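Side-chain contacts in aminopeptidase N (Francisella tularensis subsp. tularensis, PDB 5DLL), which removes N-terminal amino acids from peptides with the help of a bound zinc ion, and probably takes part in breaking down intracellular peptides: residues Q240-S245 with D260-V265; Q724-A729 with H756-D761; L69-I74 with A84-N89; E589-F594 with A644-D649; M499-P504 with N508-V513. All coordinates share one frame; numbering follows the deposited sequence.

The five contacts do not touch one another, none shares a helix or strand with another, and they follow in sequence without nesting. Interaction 1 is wholly buried, an aliphatic and aromatic packing of a helix on a sheet in the zinc-bearing domain. Interaction 3, at the N-terminal domain, is likewise apolar but joins two sheets and reaches the surface through Val88. Interactions 2 and 4 both belong to the helical C-terminal domain, yet they differ: interaction 4 packs leucine and phenylalanine with a lysine at its margin, whereas interaction 2 lays an arginine against a histidine. Interaction 5, a hairpin in the Ig-like domain, is the one held by hydrogen bonds across its segments.

Interaction 1 of 5, residues Q240-S245 with D260-V265; sequences QAVKDS and DTFMIV
Val242 of helix 236-253 meets Phe262 and Ile264 of strand 261-267 with its two methyls, CG1 mainly on Phe262 and CG2 mainly on Ile264. CG1, turned anti to the backbone N (chi1 173°), lies 3.9 Å from Phe262 CE2. CG2 approaches Ile264 CD1 to 3.6 Å. A beta-branched residue suits this spot because both branches leave CB at once, so that each can meet a different partner. The phenyl group is carried toward the helix by an extended first torsion (chi1 174°) and meets CG1 obliquely along its CD2-CE2 side. Ile264, two residues on and so on the same side of the strand, runs past the valine in the opposite direction. Nothing polar crosses here, as expected where all three residues are buried. Leu223 of strand 220-227 touches both Val242 and Phe262, while Val307 of the helix bearing His309 packs on Val242 too. The side chain of Phe262 is about 13 Å from the zinc ion, so this is packing near the site and no part of the metal's coordination. Helix against strand in this way is the core of a beta-alpha-beta unit, strand 220-227, helix 236-253, strand 261-267, in the M1 peptidase domain.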
# COMPACT_ATOMS: atom_id res chain seq x y z
N GLN A 240 13.65 15.52 0.95
CA GLN A 240 13.58 15.62 -0.51
C GLN A 240 12.24 15.10 -1.04
O GLN A 240 11.66 15.71 -1.93
CB GLN A 240 14.74 14.88 -1.17
CG GLN A 240 14.97 15.29 -2.62
CD GLN A 240 15.15 16.79 -2.78
OE1 GLN A 240 15.99 17.40 -2.12
NE2 GLN A 240 14.33 17.39 -3.64
N ALA A 241 11.77 13.98 -0.49
CA ALA A 241 10.47 13.42 -0.85
C ALA A 241 9.31 14.39 -0.56
O ALA A 241 8.31 14.38 -1.27
CB ALA A 241 10.23 12.10 -0.14
N VAL A 242 9.47 15.22 0.47
CA VAL A 242 8.48 16.25 0.79
C VAL A 242 8.45 17.34 -0.29
O VAL A 242 7.38 17.80 -0.69
CB VAL A 242 8.75 16.89 2.17
CG1 VAL A 242 7.82 18.07 2.42
CG2 VAL A 242 8.59 15.85 3.27
N LYS A 243 9.63 17.73 -0.76
CA LYS A 243 9.73 18.74 -1.82
C LYS A 243 9.21 18.23 -3.15
O LYS A 243 8.50 18.94 -3.87
CB LYS A 243 11.19 19.19 -1.97
CG LYS A 243 11.75 19.91 -0.75
CD LYS A 243 13.22 20.24 -0.95
CE LYS A 243 13.75 21.08 0.19
NZ LYS A 243 15.24 21.02 0.26
N ASP A 244 9.55 16.98 -3.48
CA ASP A 244 9.04 16.32 -4.68
C ASP A 244 7.51 16.20 -4.63
O ASP A 244 6.84 16.39 -5.65
CB ASP A 244 9.64 14.91 -4.83
CG ASP A 244 11.17 14.90 -4.86
OD1 ASP A 244 11.80 15.87 -5.34
OD2 ASP A 244 11.75 13.89 -4.39
N SER A 245 6.99 15.87 -3.45
CA SER A 245 5.55 15.72 -3.24
C SER A 245 4.81 17.04 -3.43
O SER A 245 3.80 17.10 -4.13
CB SER A 245 5.26 15.21 -1.83
OG SER A 245 5.93 13.99 -1.58
N ASP A 260 1.69 27.70 6.90
CA ASP A 260 3.04 28.28 6.84
C ASP A 260 4.11 27.33 7.33
O ASP A 260 5.30 27.63 7.20
CB ASP A 260 3.12 29.56 7.68
CG ASP A 260 2.09 30.59 7.28
OD1 ASP A 260 1.60 30.54 6.13
OD2 ASP A 260 1.76 31.45 8.13
N THR A 261 3.71 26.20 7.91
CA THR A 261 4.66 25.18 8.37
C THR A 261 4.12 23.77 8.17
O THR A 261 2.92 23.55 8.21
CB THR A 261 5.10 25.42 9.84
OG1 THR A 261 5.77 24.25 10.35
CG2 THR A 261 3.93 25.74 10.73
N PHE A 262 5.02 22.82 7.95
CA PHE A 262 4.67 21.43 7.71
C PHE A 262 5.70 20.57 8.42
O PHE A 262 6.90 20.68 8.16
CB PHE A 262 4.69 21.13 6.21
CG PHE A 262 4.47 19.68 5.87
CD1 PHE A 262 3.19 19.17 5.76
CD2 PHE A 262 5.55 18.84 5.66
CE1 PHE A 262 2.98 17.83 5.45
CE2 PHE A 262 5.35 17.50 5.34
CZ PHE A 262 4.07 16.99 5.24
N MET A 263 5.22 19.71 9.31
CA MET A 263 6.09 18.96 10.20
C MET A 263 5.95 17.46 9.97
O MET A 263 4.88 16.98 9.59
CB MET A 263 5.75 19.28 11.66
CG MET A 263 6.09 20.71 12.06
SD MET A 263 5.33 21.18 13.62
CE MET A 263 3.63 21.47 13.11
N ILE A 264 7.05 16.75 10.19
CA ILE A 264 7.05 15.29 10.23
C ILE A 264 7.73 14.87 11.53
O ILE A 264 8.70 15.51 11.95
CB ILE A 264 7.79 14.67 9.04
CG1 ILE A 264 7.00 14.89 7.74
CG2 ILE A 264 8.03 13.17 9.26
CD1 ILE A 264 7.72 14.41 6.50
N VAL A 265 7.22 13.82 12.15
CA VAL A 265 7.83 13.26 13.35
C VAL A 265 8.01 11.75 13.16
O VAL A 265 7.04 11.04 12.89
CB VAL A 265 6.98 13.54 14.61
CG1 VAL A 265 7.66 12.99 15.85
CG2 VAL A 265 6.72 15.04 14.75

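Interaction 2 of 5, residues Q724-A729 with H756-D761; sequences QVRDNA and HESALD
In the helical C-terminal domain, whose sequence is of the ARM-repeat type, Arg726 of helix 723-736 reaches the turn before helix 759-767 and lays its guanidinium against the imidazole of His756. NH2 stands over one face of the ring, 3.6 Å from CE1 of His756, and ND1 of the histidine lies in turn over one face of the guanidinium, off the centre of the group. Arginine and histidine suit the place because two flat groups can lie face against face; here the planes are 37° apart, so they overlap at a tilt. A bend at chi3 (-91°) of the arginine swings its flat end round to meet the ring. NE of Arg726 is hydrogen-bonded to the backbone oxygen of Ser720.

His756 is fixed at its own edge: ND1 and Ser758 OG share a hydrogen bond of 3.1 Å, with OG in the ring plane. Serine suits the place because its short hydroxyl reaches back within the type I turn from His756 to Ala759, closed by Ala759 N to His756 O at 3.0 Å. The arrangement is a side chain of one helix packed on the turn that opens another, in an all-helical domain of the ARM-repeat type.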
# COMPACT_ATOMS: atom_id res chain seq x y z
N GLN A 724 31.67 -23.60 -1.64
CA GLN A 724 32.65 -22.60 -1.21
C GLN A 724 32.25 -21.18 -1.61
O GLN A 724 32.46 -20.23 -0.85
CB GLN A 724 34.03 -22.92 -1.80
CG GLN A 724 34.75 -24.08 -1.14
CD GLN A 724 35.59 -23.65 0.06
OE1 GLN A 724 35.36 -22.61 0.67
NE2 GLN A 724 36.59 -24.47 0.39
N VAL A 725 31.70 -21.04 -2.81
CA VAL A 725 31.30 -19.73 -3.35
C VAL A 725 30.15 -19.12 -2.55
O VAL A 725 30.16 -17.92 -2.25
CB VAL A 725 30.89 -19.84 -4.85
CG1 VAL A 725 30.19 -18.57 -5.33
CG2 VAL A 725 32.12 -20.13 -5.71
N ARG A 726 29.16 -19.94 -2.22
CA ARG A 726 28.01 -19.50 -1.43
C ARG A 726 28.43 -19.13 -0.01
O ARG A 726 28.11 -18.04 0.47
CB ARG A 726 26.92 -20.58 -1.41
CG ARG A 726 26.28 -20.81 -2.76
CD ARG A 726 25.13 -21.81 -2.71
NE ARG A 726 25.57 -23.18 -2.94
CZ ARG A 726 25.68 -24.13 -2.02
NH1 ARG A 726 25.38 -23.90 -0.74
NH2 ARG A 726 26.09 -25.35 -2.38
N ASP A 727 29.15 -20.05 0.64
CA ASP A 727 29.59 -19.88 2.02
C ASP A 727 30.38 -18.59 2.24
O ASP A 727 30.13 -17.87 3.21
CB ASP A 727 30.46 -21.06 2.47
CG ASP A 727 29.64 -22.26 2.93
OD1 ASP A 727 28.39 -22.23 2.82
OD2 ASP A 727 30.25 -23.24 3.42
N ASN A 728 31.32 -18.31 1.35
CA ASN A 728 32.19 -17.15 1.51
C ASN A 728 31.44 -15.84 1.37
O ASN A 728 31.70 -14.90 2.11
CB ASN A 728 33.35 -17.20 0.51
CG ASN A 728 34.31 -18.34 0.79
OD1 ASN A 728 34.08 -19.16 1.68
ND2 ASN A 728 35.39 -18.39 0.03
N ALA A 729 30.50 -15.78 0.42
CA ALA A 729 29.66 -14.60 0.24
C ALA A 729 28.77 -14.35 1.46
O ALA A 729 28.53 -13.20 1.83
CB ALA A 729 28.81 -14.73 -1.02
N HIS A 756 18.35 -24.31 -3.18
CA HIS A 756 19.24 -25.46 -3.02
C HIS A 756 18.75 -26.36 -1.89
O HIS A 756 18.15 -25.89 -0.93
CB HIS A 756 20.67 -25.00 -2.75
CG HIS A 756 21.68 -26.11 -2.82
ND1 HIS A 756 22.45 -26.48 -1.73
CD2 HIS A 756 22.04 -26.93 -3.83
CE1 HIS A 756 23.24 -27.48 -2.08
NE2 HIS A 756 23.01 -27.77 -3.34
N GLU A 757 19.04 -27.66 -2.02
CA GLU A 757 18.64 -28.67 -1.03
C GLU A 757 18.84 -28.19 0.41
O GLU A 757 17.94 -28.32 1.25
CB GLU A 757 19.43 -29.97 -1.24
CG GLU A 757 19.19 -30.67 -2.56
CD GLU A 757 20.05 -31.91 -2.73
OE1 GLU A 757 19.82 -32.90 -2.00
OE2 GLU A 757 20.95 -31.90 -3.60
N SER A 758 20.00 -27.61 0.68
CA SER A 758 20.42 -27.27 2.04
C SER A 758 19.83 -25.96 2.58
O SER A 758 20.30 -25.46 3.60
CB SER A 758 21.95 -27.19 2.10
OG SER A 758 22.43 -26.09 1.35
N ALA A 759 18.81 -25.42 1.92
CA ALA A 759 18.18 -24.16 2.35
C ALA A 759 17.60 -24.27 3.76
O ALA A 759 17.81 -23.39 4.59
CB ALA A 759 17.09 -23.76 1.36
N LEU A 760 16.89 -25.36 4.02
CA LEU A 760 16.27 -25.59 5.32
C LEU A 760 17.31 -25.75 6.43
O LEU A 760 17.16 -25.16 7.50
CB LEU A 760 15.36 -26.81 5.26
CG LEU A 760 14.54 -27.14 6.51
CD1 LEU A 760 13.82 -25.91 7.05
CD2 LEU A 760 13.56 -28.26 6.20
N ASP A 761 18.35 -26.53 6.16
CA ASP A 761 19.45 -26.71 7.11
C ASP A 761 20.07 -25.38 7.51
O ASP A 761 20.35 -25.15 8.69
CB ASP A 761 20.55 -27.59 6.50
CG ASP A 761 20.10 -29.01 6.26
OD1 ASP A 761 19.63 -29.65 7.23
OD2 ASP A 761 20.21 -29.48 5.11

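Interaction 3 of 5, residues L69-I74 with A84-N89; sequences LKLLSI and AEFAVN
Phe86 and the pair Leu71 and Ile74 join two beta sheets of the N-terminal domain: strand 70-76 belongs to the large mixed sheet, whereas strand 87-88 is an outer strand of a small antiparallel one. From CB of Phe86 the chain turns into the crowded position between the backbone N and the carbonyl carbon (chi1 69°), which directs the ring toward the larger sheet. CB and CG act as the stem, and the contacts begin farther out. On one flank CE2 meets Leu71 CD2 at 3.9 Å, the two side chains coming from opposite directions. On the other, CE1 lies 3.8 Å from Ile74 CG2, and the tip atom CZ is almost as near to that methyl. Ile74 CG2 also makes an off-centre CH-pi contact, 4.2 Å from the centroid of the Phe86 ring and 30° off its normal. A flat, wide ring suits the place, because it can serve both aliphatic partners at once.

Leu71 and Ile74 would ordinarily face opposite sides of a strand; here a classic beta bulge at Leu72 and Ser73, opposite Val107, lets both point to this layer. Leu93 of strand 92-95 touches Leu71, Ile74 and Val88, continuing the apolar seam. Toward the surface, Val88 places CG2 in the plane of the phenyl ring at its edge, and that same methyl lies 3.9 Å from Leu71 CD2.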
# COMPACT_ATOMS: atom_id res chain seq x y z
N LEU A 69 -11.82 8.80 30.93
CA LEU A 69 -11.66 10.22 31.26
C LEU A 69 -12.15 10.52 32.68
O LEU A 69 -13.28 10.18 33.04
CB LEU A 69 -12.46 11.10 30.29
CG LEU A 69 -12.21 10.90 28.79
CD1 LEU A 69 -13.05 11.87 27.98
CD2 LEU A 69 -10.73 11.07 28.46
N LYS A 70 -11.30 11.16 33.48
CA LYS A 70 -11.71 11.64 34.79
C LYS A 70 -12.20 13.08 34.64
O LYS A 70 -11.42 13.98 34.38
CB LYS A 70 -10.55 11.57 35.79
CG LYS A 70 -10.98 11.74 37.24
CD LYS A 70 -9.79 11.82 38.17
CE LYS A 70 -10.21 12.24 39.57
NZ LYS A 70 -9.05 12.63 40.40
N LEU A 71 -13.51 13.27 34.79
CA LEU A 71 -14.14 14.58 34.65
C LEU A 71 -14.01 15.41 35.92
O LEU A 71 -14.68 15.13 36.91
CB LEU A 71 -15.62 14.42 34.31
CG LEU A 71 -16.44 15.70 34.16
CD1 LEU A 71 -15.91 16.54 33.01
CD2 LEU A 71 -17.91 15.37 33.96
N LEU A 72 -13.17 16.44 35.88
CA LEU A 72 -12.96 17.32 37.03
C LEU A 72 -13.89 18.53 37.05
O LEU A 72 -14.11 19.13 38.10
CB LEU A 72 -11.51 17.82 37.07
CG LEU A 72 -10.42 16.75 37.01
CD1 LEU A 72 -9.05 17.39 37.04
CD2 LEU A 72 -10.59 15.75 38.15
N SER A 73 -14.41 18.90 35.89
CA SER A 73 -15.22 20.12 35.78
C SER A 73 -15.99 20.17 34.47
O SER A 73 -15.54 19.66 33.45
CB SER A 73 -14.34 21.37 35.89
OG SER A 73 -15.09 22.54 35.65
N ILE A 74 -17.15 20.82 34.52
CA ILE A 74 -18.00 21.00 33.35
C ILE A 74 -18.88 22.24 33.51
O ILE A 74 -19.57 22.39 34.52
CB ILE A 74 -18.87 19.74 33.07
CG1 ILE A 74 -19.74 19.94 31.83
CG2 ILE A 74 -19.74 19.39 34.28
CD1 ILE A 74 -20.40 18.67 31.34
N ALA A 84 -27.33 16.70 38.37
CA ALA A 84 -28.67 16.42 37.85
C ALA A 84 -28.86 16.84 36.39
O ALA A 84 -29.69 16.26 35.69
CB ALA A 84 -29.72 17.08 38.73
N GLU A 85 -28.09 17.83 35.94
CA GLU A 85 -28.22 18.38 34.57
C GLU A 85 -27.44 17.62 33.48
O GLU A 85 -27.51 17.99 32.29
CB GLU A 85 -27.82 19.86 34.55
CG GLU A 85 -28.84 20.80 35.17
CD GLU A 85 -28.49 22.27 34.95
OE1 GLU A 85 -27.37 22.68 35.33
OE2 GLU A 85 -29.34 23.00 34.41
N PHE A 86 -26.70 16.58 33.86
CA PHE A 86 -26.00 15.74 32.90
C PHE A 86 -25.76 14.34 33.45
O PHE A 86 -25.93 14.10 34.64
CB PHE A 86 -24.66 16.37 32.51
CG PHE A 86 -23.65 16.38 33.63
CD1 PHE A 86 -23.66 17.40 34.57
CD2 PHE A 86 -22.68 15.39 33.73
CE1 PHE A 86 -22.73 17.42 35.60
CE2 PHE A 86 -21.75 15.41 34.75
CZ PHE A 86 -21.77 16.42 35.69
N ALA A 87 -25.35 13.43 32.57
CA ALA A 87 -25.05 12.04 32.94
C ALA A 87 -23.73 11.61 32.31
O ALA A 87 -23.46 11.91 31.15
CB ALA A 87 -26.18 11.12 32.50
N VAL A 88 -22.92 10.89 33.09
CA VAL A 88 -21.63 10.39 32.62
C VAL A 88 -21.61 8.88 32.77
O VAL A 88 -21.65 8.37 33.88
CB VAL A 88 -20.46 10.98 33.43
CG1 VAL A 88 -19.13 10.38 32.99
CG2 VAL A 88 -20.42 12.50 33.29
N ASN A 89 -21.55 8.17 31.65
CA ASN A 89 -21.38 6.72 31.68
C ASN A 89 -19.98 6.33 31.19
O ASN A 89 -19.10 7.18 31.04
CB ASN A 89 -22.53 5.99 30.94
CG ASN A 89 -22.45 6.12 29.43
OD1 ASN A 89 -21.37 6.14 28.84
ND2 ASN A 89 -23.62 6.18 28.79

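Interaction 4 of 5, residues E589-F594 with A644-D649; sequences EFLNAF and ADKLKD
Leu591 and Phe594, one turn apart on helix 588-598, present their side chains to Lys646 and Leu647 at the junction of helices 629-646 and 648-658, a helix-to-helix packing within the ARM-like C-terminal domain. Leu591 and Lys646 cross at about a right angle. The isobutyl end of the leucine meets the lysine chain near its middle, with Leu591 CD1 3.7 Å from Lys646 CD and 4.1 Å from CE. Lysine fits this margin because its long methylene run can cover a hydrophobic neighbour; a bend at the last torsion (chi4 -49°) then turns the ammonium end away from the line of that run.

Phe594 and Leu647 meet differently, crossing obliquely. The phenylalanine CG is roughly anti to the backbone N (chi1 -152°), which sends the ring toward Leu647; it offers an edge, and the leucine methyl approaches near the ring plane. Leu647 is the first residue to leave helical geometry after helix 629-646 and also stands at the N-cap position of the next helix. The break between the two helices thus carries a buried leucine that packs on helix 588-598. Leu643, a turn earlier, touches both Leu591 and Phe594 and extends the apolar layer along helix 629-646. The closest approach between the leucine and the aromatic side chain is Leu647 CD1 to Phe594 CD2, 3.7 Å.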
# COMPACT_ATOMS: atom_id res chain seq x y z
N GLU A 589 10.25 -18.67 -32.82
CA GLU A 589 9.72 -17.32 -33.00
C GLU A 589 9.61 -16.59 -31.66
O GLU A 589 9.66 -15.36 -31.61
CB GLU A 589 8.34 -17.35 -33.68
CG GLU A 589 8.39 -17.72 -35.16
CD GLU A 589 8.57 -19.22 -35.40
OE1 GLU A 589 7.78 -20.01 -34.84
OE2 GLU A 589 9.49 -19.60 -36.16
N PHE A 590 9.45 -17.36 -30.58
CA PHE A 590 9.45 -16.81 -29.22
C PHE A 590 10.82 -16.24 -28.85
O PHE A 590 10.92 -15.10 -28.41
CB PHE A 590 9.03 -17.88 -28.21
CG PHE A 590 9.04 -17.41 -26.78
CD1 PHE A 590 7.98 -16.68 -26.26
CD2 PHE A 590 10.12 -17.71 -25.95
CE1 PHE A 590 8.00 -16.25 -24.95
CE2 PHE A 590 10.14 -17.28 -24.63
CZ PHE A 590 9.07 -16.55 -24.13
N LEU A 591 11.87 -17.04 -29.04
CA LEU A 591 13.24 -16.62 -28.77
C LEU A 591 13.61 -15.28 -29.42
O LEU A 591 14.29 -14.46 -28.81
CB LEU A 591 14.23 -17.68 -29.26
CG LEU A 591 14.33 -18.96 -28.43
CD1 LEU A 591 14.92 -20.09 -29.25
CD2 LEU A 591 15.14 -18.72 -27.17
N ASN A 592 13.17 -15.08 -30.66
CA ASN A 592 13.55 -13.90 -31.43
C ASN A 592 12.76 -12.66 -31.03
O ASN A 592 13.28 -11.55 -31.13
CB ASN A 592 13.41 -14.16 -32.93
CG ASN A 592 14.41 -15.18 -33.44
OD1 ASN A 592 15.61 -15.11 -33.14
ND2 ASN A 592 13.93 -16.15 -34.21
N ALA A 593 11.52 -12.84 -30.59
CA ALA A 593 10.74 -11.75 -29.98
C ALA A 593 11.36 -11.36 -28.63
O ALA A 593 11.41 -10.19 -28.27
CB ALA A 593 9.29 -12.15 -29.82
N PHE A 594 11.82 -12.37 -27.91
CA PHE A 594 12.51 -12.19 -26.63
C PHE A 594 13.84 -11.45 -26.82
O PHE A 594 14.19 -10.57 -26.03
CB PHE A 594 12.77 -13.56 -26.00
CG PHE A 594 12.85 -13.56 -24.50
CD1 PHE A 594 11.69 -13.56 -23.74
CD2 PHE A 594 14.08 -13.60 -23.86
CE1 PHE A 594 11.76 -13.57 -22.36
CE2 PHE A 594 14.15 -13.62 -22.48
CZ PHE A 594 12.99 -13.60 -21.72
N ALA A 644 18.85 -18.80 -20.93
CA ALA A 644 20.19 -18.54 -20.41
C ALA A 644 21.29 -18.97 -21.37
O ALA A 644 22.27 -18.25 -21.56
CB ALA A 644 20.38 -19.24 -19.07
N ASP A 645 21.11 -20.16 -21.96
CA ASP A 645 22.13 -20.79 -22.82
C ASP A 645 22.09 -20.30 -24.27
O ASP A 645 23.13 -20.00 -24.86
CB ASP A 645 21.98 -22.31 -22.80
CG ASP A 645 22.57 -22.95 -21.54
OD1 ASP A 645 23.47 -22.35 -20.91
OD2 ASP A 645 22.14 -24.07 -21.19
N LYS A 646 20.89 -20.25 -24.85
CA LYS A 646 20.75 -19.82 -26.24
C LYS A 646 21.12 -18.35 -26.41
O LYS A 646 21.87 -18.00 -27.31
CB LYS A 646 19.32 -20.07 -26.75
CG LYS A 646 18.90 -21.52 -26.71
CD LYS A 646 17.85 -21.84 -27.77
CE LYS A 646 17.04 -23.07 -27.40
NZ LYS A 646 17.89 -24.23 -27.00
N LEU A 647 20.60 -17.49 -25.53
CA LEU A 647 20.91 -16.06 -25.58
C LEU A 647 22.06 -15.68 -24.64
O LEU A 647 22.10 -14.55 -24.14
CB LEU A 647 19.66 -15.23 -25.23
CG LEU A 647 18.35 -15.63 -25.91
CD1 LEU A 647 17.22 -14.74 -25.44
CD2 LEU A 647 18.47 -15.58 -27.42
N LYS A 648 22.99 -16.60 -24.41
CA LYS A 648 24.08 -16.38 -23.45
C LYS A 648 24.95 -15.17 -23.80
O LYS A 648 25.31 -14.38 -22.92
CB LYS A 648 24.96 -17.62 -23.33
CG LYS A 648 25.87 -17.59 -22.11
CD LYS A 648 26.61 -18.90 -21.90
CE LYS A 648 27.14 -19.00 -20.48
NZ LYS A 648 28.37 -19.83 -20.38
N ASP A 649 25.29 -15.03 -25.08
CA ASP A 649 26.11 -13.91 -25.55
C ASP A 649 25.37 -12.58 -25.38
O ASP A 649 26.00 -11.56 -25.08
CB ASP A 649 26.48 -14.08 -27.03
CG ASP A 649 27.43 -15.25 -27.27
OD1 ASP A 649 28.15 -15.67 -26.33
OD2 ASP A 649 27.47 -15.76 -28.41

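Interaction 5 of 5, residues M499-P504 with N508-V513; sequences MGLINP and NIAEQV
The carboxamide of Asn508 lies beside Ile502, the two side chains pointing the same way, with both CG1 and CG2 of the isoleucine on one side of the amide plane and each 4.1 Å from ND2. The polar atoms of that amide have other partners: OD1 has weak bonds from Arg538 and Asn563, and ND2 gives weak ones to Gly506 and Tyr561. An asparagine thus suits a place where an apolar neighbour meets a polar rim.

The peptide groups do the main work. Leu501 and Ile509 form a hydrogen-bonded pair, with Leu501 N to Ile509 O at 2.8 Å and the return bond, Ile509 N to Leu501 O, also 2.8 Å. Farther along, Met499 N reaches Gln512 O at 3.1 Å, while the return bond is weak. Between these pairs the second strand has two residues, Ala510 and Glu511, against the single Gly500; the positive phi of Ala510 (60°) turns the chain there.

On the face of Met499 and Leu501, the methionine, bent at chi2 and chi3, brings SD to 3.8 Å from Ala510 O, and Leu501 CD1 touches Ala510 CB at 4.1 Å. Opposite Gly500 stands Glu511, whose carboxylate pairs with Arg538. Antiparallel strands interrupted by a beta bulge make this a bulged beta hairpin in the Ig-like domain.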
# COMPACT_ATOMS: atom_id res chain seq x y z
N MET A 499 -8.10 0.53 -25.82
CA MET A 499 -7.78 -0.44 -26.86
C MET A 499 -7.17 0.17 -28.12
O MET A 499 -7.10 1.38 -28.29
CB MET A 499 -9.04 -1.25 -27.21
CG MET A 499 -10.26 -0.41 -27.58
SD MET A 499 -10.36 0.04 -29.33
CE MET A 499 -10.74 -1.54 -30.08
N GLY A 500 -6.72 -0.73 -29.00
CA GLY A 500 -6.21 -0.38 -30.32
C GLY A 500 -6.24 -1.61 -31.21
O GLY A 500 -6.49 -2.72 -30.73
N LEU A 501 -6.01 -1.41 -32.50
CA LEU A 501 -5.90 -2.52 -33.44
C LEU A 501 -4.51 -2.51 -34.06
O LEU A 501 -3.95 -1.45 -34.30
CB LEU A 501 -6.97 -2.42 -34.53
CG LEU A 501 -8.43 -2.54 -34.07
CD1 LEU A 501 -9.37 -2.38 -35.26
CD2 LEU A 501 -8.68 -3.86 -33.36
N ILE A 502 -3.97 -3.70 -34.30
CA ILE A 502 -2.66 -3.85 -34.91
C ILE A 502 -2.80 -4.71 -36.16
O ILE A 502 -3.12 -5.90 -36.07
CB ILE A 502 -1.65 -4.48 -33.93
CG1 ILE A 502 -1.81 -3.89 -32.52
CG2 ILE A 502 -0.22 -4.28 -34.42
CD1 ILE A 502 -0.89 -4.52 -31.49
N ASN A 503 -2.58 -4.12 -37.33
CA ASN A 503 -2.61 -4.86 -38.60
C ASN A 503 -1.30 -5.63 -38.82
O ASN A 503 -0.35 -5.45 -38.05
CB ASN A 503 -2.94 -3.91 -39.77
CG ASN A 503 -1.90 -2.82 -39.98
OD1 ASN A 503 -0.92 -2.72 -39.23
ND2 ASN A 503 -2.10 -2.01 -41.00
N PRO A 504 -1.24 -6.51 -39.85
CA PRO A 504 -0.03 -7.33 -40.05
C PRO A 504 1.25 -6.52 -40.30
O PRO A 504 2.35 -7.04 -40.10
CB PRO A 504 -0.37 -8.17 -41.28
CG PRO A 504 -1.86 -8.19 -41.33
CD PRO A 504 -2.28 -6.83 -40.85
N ASN A 508 -0.55 0.94 -35.52
CA ASN A 508 -1.62 0.95 -34.53
C ASN A 508 -2.80 1.81 -34.96
O ASN A 508 -2.71 3.04 -35.02
CB ASN A 508 -1.10 1.42 -33.17
CG ASN A 508 -0.51 0.28 -32.36
OD1 ASN A 508 -0.85 0.10 -31.19
ND2 ASN A 508 0.36 -0.50 -32.98
N ILE A 509 -3.91 1.14 -35.26
CA ILE A 509 -5.10 1.78 -35.83
C ILE A 509 -6.22 1.84 -34.79
O ILE A 509 -6.26 1.03 -33.87
CB ILE A 509 -5.60 0.97 -37.05
CG1 ILE A 509 -4.44 0.61 -37.99
CG2 ILE A 509 -6.69 1.74 -37.80
CD1 ILE A 509 -3.61 1.79 -38.45
N ALA A 510 -7.11 2.81 -34.96
CA ALA A 510 -8.36 2.90 -34.20
C ALA A 510 -8.15 3.01 -32.69
O ALA A 510 -8.94 2.47 -31.90
CB ALA A 510 -9.25 1.70 -34.53
N GLU A 511 -7.11 3.73 -32.29
CA GLU A 511 -6.77 3.88 -30.87
C GLU A 511 -7.75 4.81 -30.16
O GLU A 511 -7.82 6.01 -30.44
CB GLU A 511 -5.34 4.41 -30.71
CG GLU A 511 -4.26 3.47 -31.24
CD GLU A 511 -2.88 3.87 -30.77
OE1 GLU A 511 -2.52 5.06 -30.90
OE2 GLU A 511 -2.14 3.00 -30.27
N GLN A 512 -8.51 4.24 -29.22
CA GLN A 512 -9.51 4.98 -28.45
C GLN A 512 -9.90 4.20 -27.20
O GLN A 512 -9.41 3.09 -26.97
CB GLN A 512 -10.75 5.23 -29.31
CG GLN A 512 -11.48 3.97 -29.73
CD GLN A 512 -12.69 4.24 -30.62
OE1 GLN A 512 -13.00 5.38 -30.94
NE2 GLN A 512 -13.37 3.17 -31.03
N VAL A 513 -10.78 4.79 -26.39
CA VAL A 513 -11.41 4.10 -25.27
C VAL A 513 -12.88 3.86 -25.62
O VAL A 513 -13.60 4.81 -25.94
CB VAL A 513 -11.33 4.94 -23.97
CG1 VAL A 513 -12.03 4.22 -22.82
CG2 VAL A 513 -9.89 5.26 -23.61